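Local coordinates for protein esterase (uncultured bacterium pCosCE1, PDB 7ATL) that hydrolyses carboxylic esters and also shows promiscuous acyltransferase activity, as a family VIII carboxylesterase of beta-lactamase fold, at residues S65-A75 and Y171-L182; K139-L149 and L249-Y260. One frame throughout, in Å; residues are numbered along the deposited sequence.

Overall arrangement
Contact 1 (65-75 with 171-182) packs two buried helices; S65, just before the first of them, and K68 in its first turn form with Y171 the probable catalytic group. Contact 2 (139-149 with 249-260) joins two loops nearer the surface, its centre about 16 Å from that of contact 1. Along the chain the segments alternate, and in space they touch: L173 CD2 rests 3.7 Å from K139 O, and A180 CB lies 4.0 Å from L149 CD2, so L173, at the N-cap, and A180 on helix 174-186 meet the two ends of segment 139-149. Y123, beside the catalytic group, is hydrogen-bonded to K68 in contact 1 and touched by D140 of contact 2.

Contact 1: S65-A75 and Y171-L182; sequences SVSKPYITLAA and YSLAIDVLGAVL
From K68 beside I175 to A75 beside L182, helices 67-75 and 174-182 run in roughly the same direction, their axes inclined at 36° and 10.0 Å apart at closest approach. I175 spans a full turn of the facing helix: its CG1 lies 3.9 Å from K68 CG, while CG2 meets I71 CB and CD1 reaches T72 OG1. That hydroxyl is already engaged, because with T72 chi1 at -61° OG1 folds back beside its own backbone N and donates to K68 O at 2.8 Å, coming from above the carbonyl plane; T72 N bonds the same oxygen. Further along, L182 splits its fork. CD2 touches I71 CG2 at 3.7 Å and also A74 CB, whereas CD1 rests against A75 CB, the methyl that L178 CD2 approaches to 3.9 Å. At G179 the backbone itself faces I71 CG2.

Near the helix starts the contact turns polar. K68 runs extended to CE and then bends at chi4 (82°), meeting Y171 from the opposite direction so that its CD and CE pass close to the phenol oxygen. K68 NZ is hydrogen-bonded to Y123 OH and G264 O, and stands 3.1 Å from Y171 OH. The Y171 hydroxyl is hydrogen-bonded to W339 NE1. S65 OG lies near the ring plane at the Y171 edge, but its very short approach to OH is doubtful, because a pentaethylene glycol, probably from the crystallisation liquor, lies implausibly close and leaves the oxygen's place uncertain.

S65 and K68 fit the SxxK motif, and Y171, opening Y-S-L, is probably the counterpart of the YxN tyrosine of class C beta-lactamases; Y123 is a further hydroxyl on K68. The chemistry is consistent with S65 as nucleophile and K68 and Y171 as its probable partners in proton transfer.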
loop_
_atom_site.group_PDB
_atom_site.type_symbol
_atom_site.label_atom_id
_atom_site.label_comp_id
_atom_site.label_asym_id
_atom_site.label_seq_id
_atom_site.Cartn_x
_atom_site.Cartn_y
_atom_site.Cartn_z
ATOM N N SER A 65 -2.350 -2.809 -0.181
ATOM C CA SER A 65 -1.849 -1.550 -0.799
ATOM C C SER A 65 -0.475 -1.134 -0.264
ATOM O O SER A 65 0.110 -0.217 -0.835
ATOM C CB SER A 65 -2.814 -0.445 -0.658
ATOM O OG SER A 65 -3.946 -0.677 -1.480
ATOM N N VAL A 66 0.078 -1.808 0.735
ATOM C CA VAL A 66 1.493 -1.544 1.109
ATOM C C VAL A 66 2.392 -2.017 -0.036
ATOM O O VAL A 66 3.558 -1.614 -0.048
ATOM C CB VAL A 66 1.876 -2.133 2.478
ATOM C CG1 VAL A 66 3.343 -1.889 2.809
ATOM C CG2 VAL A 66 0.981 -1.560 3.556
ATOM N N SER A 67 1.844 -2.735 -1.009
ATOM C CA SER A 67 2.513 -3.093 -2.294
ATOM C C SER A 67 2.858 -1.829 -3.113
ATOM O O SER A 67 3.870 -1.834 -3.845
ATOM C CB SER A 67 1.652 -4.059 -3.125
ATOM O OG SER A 67 1.226 -5.211 -2.388
ATOM N N LYS A 68 2.040 -0.786 -3.035
ATOM C CA LYS A 68 2.139 0.413 -3.917
ATOM C C LYS A 68 3.462 1.167 -3.739
ATOM O O LYS A 68 4.131 1.487 -4.728
ATOM C CB LYS A 68 0.912 1.297 -3.680
ATOM C CG LYS A 68 -0.352 0.646 -4.209
ATOM C CD LYS A 68 -1.583 1.456 -4.032
ATOM C CE LYS A 68 -2.704 0.934 -4.921
ATOM N NZ LYS A 68 -3.397 -0.232 -4.317
ATOM N N PRO A 69 3.869 1.568 -2.510
ATOM C CA PRO A 69 5.113 2.317 -2.345
ATOM C C PRO A 69 6.335 1.504 -2.798
ATOM O O PRO A 69 7.235 2.101 -3.359
ATOM C CB PRO A 69 5.154 2.706 -0.869
ATOM C CG PRO A 69 4.158 1.799 -0.224
ATOM C CD PRO A 69 3.112 1.477 -1.263
ATOM N N TYR A 70 6.294 0.183 -2.605
ATOM C CA TYR A 70 7.293 -0.775 -3.140
ATOM C C TYR A 70 7.446 -0.599 -4.657
ATOM O O TYR A 70 8.590 -0.451 -5.128
ATOM C CB TYR A 70 6.928 -2.208 -2.748
ATOM C CG TYR A 70 7.503 -2.638 -1.419
ATOM C CD1 TYR A 70 8.862 -2.574 -1.174
ATOM C CD2 TYR A 70 6.692 -3.083 -0.393
ATOM C CE1 TYR A 70 9.403 -2.968 0.034
ATOM C CE2 TYR A 70 7.207 -3.476 0.827
ATOM C CZ TYR A 70 8.569 -3.427 1.033
ATOM O OH TYR A 70 9.085 -3.807 2.226
ATOM N N ILE A 71 6.347 -0.637 -5.419
ATOM C CA ILE A 71 6.420 -0.660 -6.908
ATOM C C ILE A 71 6.590 0.779 -7.407
ATOM O O ILE A 71 7.290 0.965 -8.446
ATOM C CB ILE A 71 5.224 -1.388 -7.538
ATOM C CG1 ILE A 71 5.072 -2.801 -6.980
ATOM C CG2 ILE A 71 5.345 -1.405 -9.054
ATOM C CD1 ILE A 71 6.242 -3.700 -7.261
ATOM N N THR A 72 6.035 1.757 -6.687
ATOM C CA THR A 72 6.331 3.191 -6.930
ATOM C C THR A 72 7.850 3.405 -6.806
ATOM O O THR A 72 8.429 4.052 -7.702
ATOM C CB THR A 72 5.528 4.091 -5.990
ATOM O OG1 THR A 72 4.146 3.857 -6.266
ATOM C CG2 THR A 72 5.880 5.555 -6.151
ATOM N N LEU A 73 8.490 2.847 -5.773
ATOM C CA LEU A 73 9.969 2.937 -5.605
ATOM C C LEU A 73 10.675 2.339 -6.825
ATOM O O LEU A 73 11.640 2.949 -7.273
ATOM C CB LEU A 73 10.485 2.237 -4.341
ATOM C CG LEU A 73 12.013 2.278 -4.216
ATOM C CD1 LEU A 73 12.508 3.706 -4.361
ATOM C CD2 LEU A 73 12.499 1.702 -2.912
ATOM N N ALA A 74 10.254 1.175 -7.317
ATOM C CA ALA A 74 10.899 0.527 -8.480
ATOM C C ALA A 74 10.878 1.500 -9.670
ATOM O O ALA A 74 11.935 1.696 -10.294
ATOM C CB ALA A 74 10.217 -0.780 -8.786
ATOM N N ALA A 75 9.723 2.102 -9.949
ATOM C CA ALA A 75 9.498 3.090 -11.030
ATOM C C ALA A 75 10.387 4.325 -10.843
ATOM O O ALA A 75 10.975 4.791 -11.843
ATOM C CB ALA A 75 8.050 3.518 -11.041
ATOM N N TYR A 171 -8.600 6.645 -6.357
ATOM C CA TYR A 171 -7.789 5.479 -5.947
ATOM C C TYR A 171 -8.063 4.353 -6.930
ATOM O O TYR A 171 -9.228 4.113 -7.221
ATOM C CB TYR A 171 -8.120 5.062 -4.520
ATOM C CG TYR A 171 -7.090 4.172 -3.899
ATOM C CD1 TYR A 171 -5.741 4.470 -3.959
ATOM C CD2 TYR A 171 -7.476 3.054 -3.201
ATOM C CE1 TYR A 171 -4.790 3.659 -3.366
ATOM C CE2 TYR A 171 -6.540 2.222 -2.612
ATOM C CZ TYR A 171 -5.194 2.526 -2.687
ATOM O OH TYR A 171 -4.307 1.697 -2.072
ATOM N N SER A 172 -7.024 3.696 -7.432
ATOM C CA SER A 172 -7.157 2.964 -8.704
ATOM C C SER A 172 -6.218 1.762 -8.802
ATOM O O SER A 172 -5.304 1.589 -7.994
ATOM C CB SER A 172 -6.956 3.913 -9.845
ATOM O OG SER A 172 -5.577 4.148 -10.062
ATOM N N LEU A 173 -6.487 0.960 -9.823
ATOM C CA LEU A 173 -5.603 -0.093 -10.361
ATOM C C LEU A 173 -4.376 0.504 -11.051
ATOM O O LEU A 173 -3.686 -0.262 -11.714
ATOM C CB LEU A 173 -6.438 -0.884 -11.365
ATOM C CG LEU A 173 -7.340 -1.953 -10.750
ATOM C CD1 LEU A 173 -8.352 -2.452 -11.781
ATOM C CD2 LEU A 173 -6.492 -3.095 -10.211
ATOM N N ALA A 174 -4.088 1.793 -10.895
ATOM C CA ALA A 174 -2.992 2.437 -11.655
ATOM C C ALA A 174 -1.667 1.734 -11.376
ATOM O O ALA A 174 -0.833 1.689 -12.296
ATOM C CB ALA A 174 -2.879 3.914 -11.349
ATOM N N ILE A 175 -1.439 1.266 -10.153
ATOM C CA ILE A 175 -0.099 0.718 -9.779
ATOM C C ILE A 175 0.024 -0.702 -10.360
ATOM O O ILE A 175 1.156 -1.115 -10.640
ATOM C CB ILE A 175 0.184 0.819 -8.260
ATOM C CG1 ILE A 175 0.046 2.253 -7.755
ATOM C CG2 ILE A 175 1.569 0.284 -7.919
ATOM C CD1 ILE A 175 0.898 3.252 -8.519
ATOM N N ASP A 176 -1.094 -1.394 -10.586
ATOM C CA ASP A 176 -1.100 -2.699 -11.294
ATOM C C ASP A 176 -0.662 -2.436 -12.735
ATOM O O ASP A 176 0.172 -3.223 -13.267
ATOM C CB ASP A 176 -2.455 -3.413 -11.213
ATOM C CG ASP A 176 -2.854 -3.862 -9.810
ATOM O OD1 ASP A 176 -2.865 -2.993 -8.903
ATOM O OD2 ASP A 176 -3.157 -5.079 -9.634
ATOM N N VAL A 177 -1.165 -1.353 -13.334
ATOM C CA VAL A 177 -0.754 -0.934 -14.705
ATOM C C VAL A 177 0.748 -0.592 -14.691
ATOM O O VAL A 177 1.471 -1.082 -15.579
ATOM C CB VAL A 177 -1.629 0.214 -15.249
ATOM C CG1 VAL A 177 -1.176 0.645 -16.635
ATOM C CG2 VAL A 177 -3.098 -0.184 -15.286
ATOM N N LEU A 178 1.211 0.160 -13.685
ATOM C CA LEU A 178 2.622 0.596 -13.570
ATOM C C LEU A 178 3.525 -0.637 -13.577
ATOM O O LEU A 178 4.542 -0.639 -14.303
ATOM C CB LEU A 178 2.794 1.422 -12.295
ATOM C CG LEU A 178 4.191 2.015 -12.079
ATOM C CD1 LEU A 178 4.619 2.930 -13.221
ATOM C CD2 LEU A 178 4.225 2.754 -10.759
ATOM N N GLY A 179 3.142 -1.669 -12.831
ATOM C CA GLY A 179 3.869 -2.953 -12.762
ATOM C C GLY A 179 4.141 -3.522 -14.139
ATOM O O GLY A 179 5.297 -3.878 -14.422
ATOM N N ALA A 180 3.113 -3.571 -14.985
ATOM C CA ALA A 180 3.236 -4.067 -16.370
ATOM C C ALA A 180 4.140 -3.121 -17.168
ATOM O O ALA A 180 4.996 -3.599 -17.919
ATOM C CB ALA A 180 1.869 -4.231 -16.986
ATOM N N VAL A 181 4.001 -1.815 -16.998
ATOM C CA VAL A 181 4.947 -0.884 -17.671
ATOM C C VAL A 181 6.377 -1.254 -17.257
ATOM O O VAL A 181 7.242 -1.387 -18.136
ATOM C CB VAL A 181 4.661 0.592 -17.352
ATOM C CG1 VAL A 181 5.821 1.476 -17.797
ATOM C CG2 VAL A 181 3.350 1.052 -17.960
ATOM N N LEU A 182 6.624 -1.406 -15.964
ATOM C CA LEU A 182 7.981 -1.711 -15.446
ATOM C C LEU A 182 8.543 -2.989 -16.098
ATOM O O LEU A 182 9.761 -3.014 -16.413
ATOM C CB LEU A 182 7.872 -1.839 -13.926
ATOM C CG LEU A 182 8.261 -0.609 -13.120
ATOM C CD1 LEU A 182 7.715 0.671 -13.721
ATOM C CD2 LEU A 182 7.832 -0.762 -11.683
#

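Contact 2: K139-L149 and L249-Y260; sequences KDGMELSSLTL and LAPSRALDAQAY. With EDO (1,2-ethanediol), chain F.
Y260 drives its side chain into the loop 139-149. CB sits 3.3 Å from L149 N; chi1 of 75° places CG between the backbone N and carbonyl carbon and sends the ring back across the loop. CD1 and CE1 meet L149 CD1, the two side chains crossing at about a right angle. Along the other edge, CD2 lies 3.5 Å from L147 O and CE2 is next to S145 OG, in the ring plane. At the tip, CZ and OH lie near K139 CB, and OH shares a water with K139 O.

Above the ring centre, at 3.3 Å from its plane, hangs R253 NH2. The guanidinium is fixed at several points: NH1 and NH2 both donate end-on to Y260 O, the NH2 bond being 2.8 Å, and NE donates to E143 O, in the guanidinium plane, at 3.2 Å. G141 O lies over one face and A259 CB over the opposite one, both displaced toward the rim. A water bridges NH2 to E143 O and OE2. The E143 carboxylate folds back on its own loop, taking D140 N on OE1 and, through a syn lone pair, G141 N on OE2, while R124 forms a salt bridge with it.

Farther out, A250 N donates to M142 O at 2.9 Å, and A250 CB packs on L144 CG. K139 NZ donates to a 1,2-ethanediol, probably from the crystallisation liquor.

The pairing belongs to the helical lobe of the beta-lactamase fold, where the loop leading into helix 149-157 meets the one leaving strand 246-249, and D140 borders Y123 beside the probable active site.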
loop_
_atom_site.group_PDB
_atom_site.type_symbol
_atom_site.label_atom_id
_atom_site.label_comp_id
_atom_site.label_asym_id
_atom_site.label_seq_id
_atom_site.Cartn_x
_atom_site.Cartn_y
_atom_site.Cartn_z
ATOM N N LYS A 139 -10.010 -7.881 -12.111
ATOM C CA LYS A 139 -9.581 -8.286 -10.754
ATOM C C LYS A 139 -8.810 -7.139 -10.093
ATOM O O LYS A 139 -8.078 -6.414 -10.779
ATOM C CB LYS A 139 -8.772 -9.580 -10.867
ATOM C CG LYS A 139 -9.514 -10.729 -11.547
ATOM C CD LYS A 139 -10.792 -11.149 -10.824
ATOM C CE LYS A 139 -11.811 -11.843 -11.705
ATOM N NZ LYS A 139 -13.146 -11.787 -11.072
ATOM N N ASP A 140 -8.977 -6.984 -8.787
ATOM C CA ASP A 140 -8.333 -5.892 -8.012
ATOM C C ASP A 140 -6.982 -6.350 -7.460
ATOM O O ASP A 140 -6.298 -5.491 -6.897
ATOM C CB ASP A 140 -9.259 -5.395 -6.900
ATOM C CG ASP A 140 -10.422 -4.531 -7.370
ATOM O OD1 ASP A 140 -10.349 -3.984 -8.519
ATOM O OD2 ASP A 140 -11.386 -4.362 -6.552
ATOM N N GLY A 141 -6.614 -7.629 -7.597
ATOM C CA GLY A 141 -5.304 -8.154 -7.161
ATOM C C GLY A 141 -5.342 -8.983 -5.875
ATOM O O GLY A 141 -4.286 -9.522 -5.507
ATOM N N MET A 142 -6.486 -9.143 -5.201
ATOM C CA MET A 142 -6.537 -9.819 -3.865
ATOM C C MET A 142 -7.409 -11.084 -3.862
ATOM O O MET A 142 -7.387 -11.813 -2.844
ATOM C CB MET A 142 -7.031 -8.828 -2.811
ATOM C CG MET A 142 -5.981 -7.747 -2.541
ATOM S SD MET A 142 -6.660 -6.325 -1.669
ATOM C CE MET A 142 -7.525 -5.528 -3.018
ATOM N N GLU A 143 -8.070 -11.374 -4.984
ATOM C CA GLU A 143 -9.074 -12.458 -5.142
ATOM C C GLU A 143 -8.502 -13.574 -6.021
ATOM O O GLU A 143 -7.451 -13.364 -6.650
ATOM C CB GLU A 143 -10.366 -11.900 -5.750
ATOM C CG GLU A 143 -10.244 -11.475 -7.213
ATOM C CD GLU A 143 -9.681 -10.071 -7.357
ATOM O OE1 GLU A 143 -10.484 -9.132 -7.314
ATOM O OE2 GLU A 143 -8.431 -9.921 -7.450
ATOM N N LEU A 144 -9.171 -14.731 -6.075
ATOM C CA LEU A 144 -8.738 -15.853 -6.949
ATOM C C LEU A 144 -9.127 -15.528 -8.395
ATOM O O LEU A 144 -10.164 -14.889 -8.619
ATOM C CB LEU A 144 -9.369 -17.164 -6.470
ATOM C CG LEU A 144 -8.962 -17.641 -5.075
ATOM C CD1 LEU A 144 -9.620 -18.973 -4.757
ATOM C CD2 LEU A 144 -7.455 -17.764 -4.934
ATOM N N SER A 145 -8.289 -15.925 -9.340
ATOM C CA SER A 145 -8.530 -15.755 -10.789
ATOM C C SER A 145 -7.600 -16.678 -11.567
ATOM O O SER A 145 -6.584 -17.115 -10.996
ATOM C CB SER A 145 -8.355 -14.315 -11.230
ATOM O OG SER A 145 -7.056 -14.071 -11.750
ATOM N N SER A 146 -7.915 -16.878 -12.847
ATOM C CA SER A 146 -7.137 -17.701 -13.801
ATOM C C SER A 146 -6.312 -16.781 -14.701
ATOM O O SER A 146 -5.708 -17.285 -15.644
ATOM C CB SER A 146 -8.050 -18.571 -14.612
ATOM O OG SER A 146 -8.894 -17.767 -15.428
ATOM N N LEU A 147 -6.288 -15.483 -14.423
ATOM C CA LEU A 147 -5.688 -14.496 -15.352
ATOM C C LEU A 147 -4.192 -14.363 -15.095
ATOM O O LEU A 147 -3.756 -14.527 -13.934
ATOM C CB LEU A 147 -6.375 -13.150 -15.165
ATOM C CG LEU A 147 -7.895 -13.204 -15.241
ATOM C CD1 LEU A 147 -8.464 -11.832 -14.977
ATOM C CD2 LEU A 147 -8.371 -13.737 -16.590
ATOM N N THR A 148 -3.471 -14.055 -16.174
ATOM C CA THR A 148 -2.178 -13.333 -16.155
ATOM C C THR A 148 -2.482 -11.846 -15.928
ATOM O O THR A 148 -3.672 -11.407 -16.155
ATOM C CB THR A 148 -1.380 -13.549 -17.447
ATOM O OG1 THR A 148 -2.062 -12.949 -18.558
ATOM C CG2 THR A 148 -1.128 -15.021 -17.717
ATOM N N LEU A 149 -1.468 -11.097 -15.493
ATOM C CA LEU A 149 -1.527 -9.621 -15.352
ATOM C C LEU A 149 -1.976 -9.024 -16.686
ATOM O O LEU A 149 -2.879 -8.199 -16.703
ATOM C CB LEU A 149 -0.128 -9.114 -14.980
ATOM C CG LEU A 149 0.013 -7.602 -14.829
ATOM C CD1 LEU A 149 -1.021 -7.063 -13.850
ATOM C CD2 LEU A 149 1.411 -7.250 -14.351
ATOM N N LEU A 249 -11.639 -10.824 -0.967
ATOM C CA LEU A 249 -10.320 -11.233 -0.431
ATOM C C LEU A 249 -10.186 -12.748 -0.487
ATOM O O LEU A 249 -11.155 -13.450 -0.164
ATOM C CB LEU A 249 -10.188 -10.746 1.007
ATOM C CG LEU A 249 -10.140 -9.233 1.171
ATOM C CD1 LEU A 249 -10.165 -8.848 2.663
ATOM C CD2 LEU A 249 -8.926 -8.668 0.455
ATOM N N ALA A 250 -9.002 -13.207 -0.871
ATOM C CA ALA A 250 -8.642 -14.628 -0.954
ATOM C C ALA A 250 -7.271 -14.796 -0.312
ATOM O O ALA A 250 -6.243 -14.768 -0.984
ATOM C CB ALA A 250 -8.705 -15.084 -2.387
ATOM N N PRO A 251 -7.228 -14.967 1.028
ATOM C CA PRO A 251 -5.967 -15.169 1.747
ATOM C C PRO A 251 -5.065 -16.310 1.247
ATOM O O PRO A 251 -3.890 -16.239 1.506
ATOM C CB PRO A 251 -6.407 -15.394 3.197
ATOM C CG PRO A 251 -7.714 -14.640 3.258
ATOM C CD PRO A 251 -8.384 -14.902 1.930
ATOM N N SER A 252 -5.577 -17.271 0.489
ATOM C CA SER A 252 -4.735 -18.345 -0.109
ATOM C C SER A 252 -3.872 -17.782 -1.251
ATOM O O SER A 252 -2.839 -18.400 -1.545
ATOM C CB SER A 252 -5.565 -19.520 -0.568
ATOM O OG SER A 252 -6.353 -19.191 -1.703
ATOM N N ARG A 253 -4.276 -16.675 -1.887
ATOM C CA ARG A 253 -3.573 -16.119 -3.074
ATOM C C ARG A 253 -2.073 -15.962 -2.787
ATOM O O ARG A 253 -1.256 -16.328 -3.662
ATOM C CB ARG A 253 -4.193 -14.776 -3.459
ATOM C CG ARG A 253 -3.765 -14.259 -4.825
ATOM C CD ARG A 253 -4.356 -12.892 -5.093
ATOM N NE ARG A 253 -4.320 -12.546 -6.502
ATOM C CZ ARG A 253 -3.242 -12.125 -7.145
ATOM N NH1 ARG A 253 -2.080 -12.003 -6.513
ATOM N NH2 ARG A 253 -3.344 -11.820 -8.429
ATOM N N ALA A 254 -1.734 -15.465 -1.591
ATOM C CA ALA A 254 -0.354 -15.240 -1.086
ATOM C C ALA A 254 0.512 -16.511 -1.188
ATOM O O ALA A 254 1.750 -16.375 -1.126
ATOM C CB ALA A 254 -0.421 -14.742 0.339
ATOM N N LEU A 255 -0.088 -17.703 -1.294
ATOM C CA LEU A 255 0.655 -19.000 -1.291
ATOM C C LEU A 255 0.803 -19.544 -2.706
ATOM O O LEU A 255 1.549 -20.505 -2.863
ATOM C CB LEU A 255 -0.062 -20.011 -0.387
ATOM C CG LEU A 255 -0.219 -19.569 1.075
ATOM C CD1 LEU A 255 -1.089 -20.536 1.855
ATOM C CD2 LEU A 255 1.134 -19.404 1.747
ATOM N N ASP A 256 0.157 -18.908 -3.681
ATOM C CA ASP A 256 0.039 -19.391 -5.076
ATOM C C ASP A 256 1.148 -18.755 -5.913
ATOM O O ASP A 256 1.023 -17.582 -6.245
ATOM C CB ASP A 256 -1.345 -19.049 -5.627
ATOM C CG ASP A 256 -1.623 -19.603 -7.009
ATOM O OD1 ASP A 256 -0.719 -20.246 -7.573
ATOM O OD2 ASP A 256 -2.746 -19.376 -7.509
ATOM N N ALA A 257 2.164 -19.517 -6.300
ATOM C CA ALA A 257 3.287 -19.028 -7.139
ATOM C C ALA A 257 2.779 -18.636 -8.541
ATOM O O ALA A 257 3.543 -17.978 -9.279
ATOM C CB ALA A 257 4.372 -20.089 -7.201
ATOM N N GLN A 258 1.555 -19.034 -8.905
ATOM C CA GLN A 258 0.980 -18.821 -10.267
ATOM C C GLN A 258 0.112 -17.558 -10.281
ATOM O O GLN A 258 -0.185 -17.069 -11.375
ATOM C CB GLN A 258 0.081 -19.974 -10.750
ATOM C CG GLN A 258 0.717 -21.364 -10.791
ATOM C CD GLN A 258 2.165 -21.363 -11.217
ATOM O OE1 GLN A 258 3.040 -21.929 -10.548
ATOM N NE2 GLN A 258 2.429 -20.714 -12.335
ATOM N N ALA A 259 -0.314 -17.060 -9.125
ATOM C CA ALA A 259 -1.189 -15.870 -9.055
ATOM C C ALA A 259 -0.463 -14.677 -9.695
ATOM O O ALA A 259 0.736 -14.476 -9.384
ATOM C CB ALA A 259 -1.573 -15.605 -7.622
ATOM N N TYR A 260 -1.137 -13.920 -10.566
ATOM C CA TYR A 260 -0.491 -12.788 -11.283
ATOM C C TYR A 260 -0.003 -11.758 -10.260
ATOM O O TYR A 260 -0.637 -11.512 -9.219
ATOM C CB TYR A 260 -1.377 -12.184 -12.388
ATOM C CG TYR A 260 -2.507 -11.311 -11.922
ATOM C CD1 TYR A 260 -2.289 -9.986 -11.617
ATOM C CD2 TYR A 260 -3.795 -11.799 -11.789
ATOM C CE1 TYR A 260 -3.318 -9.168 -11.185
ATOM C CE2 TYR A 260 -4.836 -10.997 -11.344
ATOM C CZ TYR A 260 -4.599 -9.666 -11.049
ATOM O OH TYR A 260 -5.593 -8.830 -10.616
HETATM C C1 EDO F . -15.627 -9.794 -11.642
HETATM O O1 EDO F . -14.262 -9.386 -11.455
HETATM C C2 EDO F . -16.577 -9.285 -10.619
HETATM O O2 EDO F . -17.897 -9.761 -10.730
HETATM O O HOH W 1 -5.080 -6.401 -10.596
HETATM O O HOH W 2 -5.702 -14.073 -9.239
HETATM O O HOH W 3 -6.363 -11.368 -8.685
HETATM O O HOH W 4 -3.899 -15.210 -11.315
HETATM O O HOH W 5 -4.169 -17.764 -10.155
#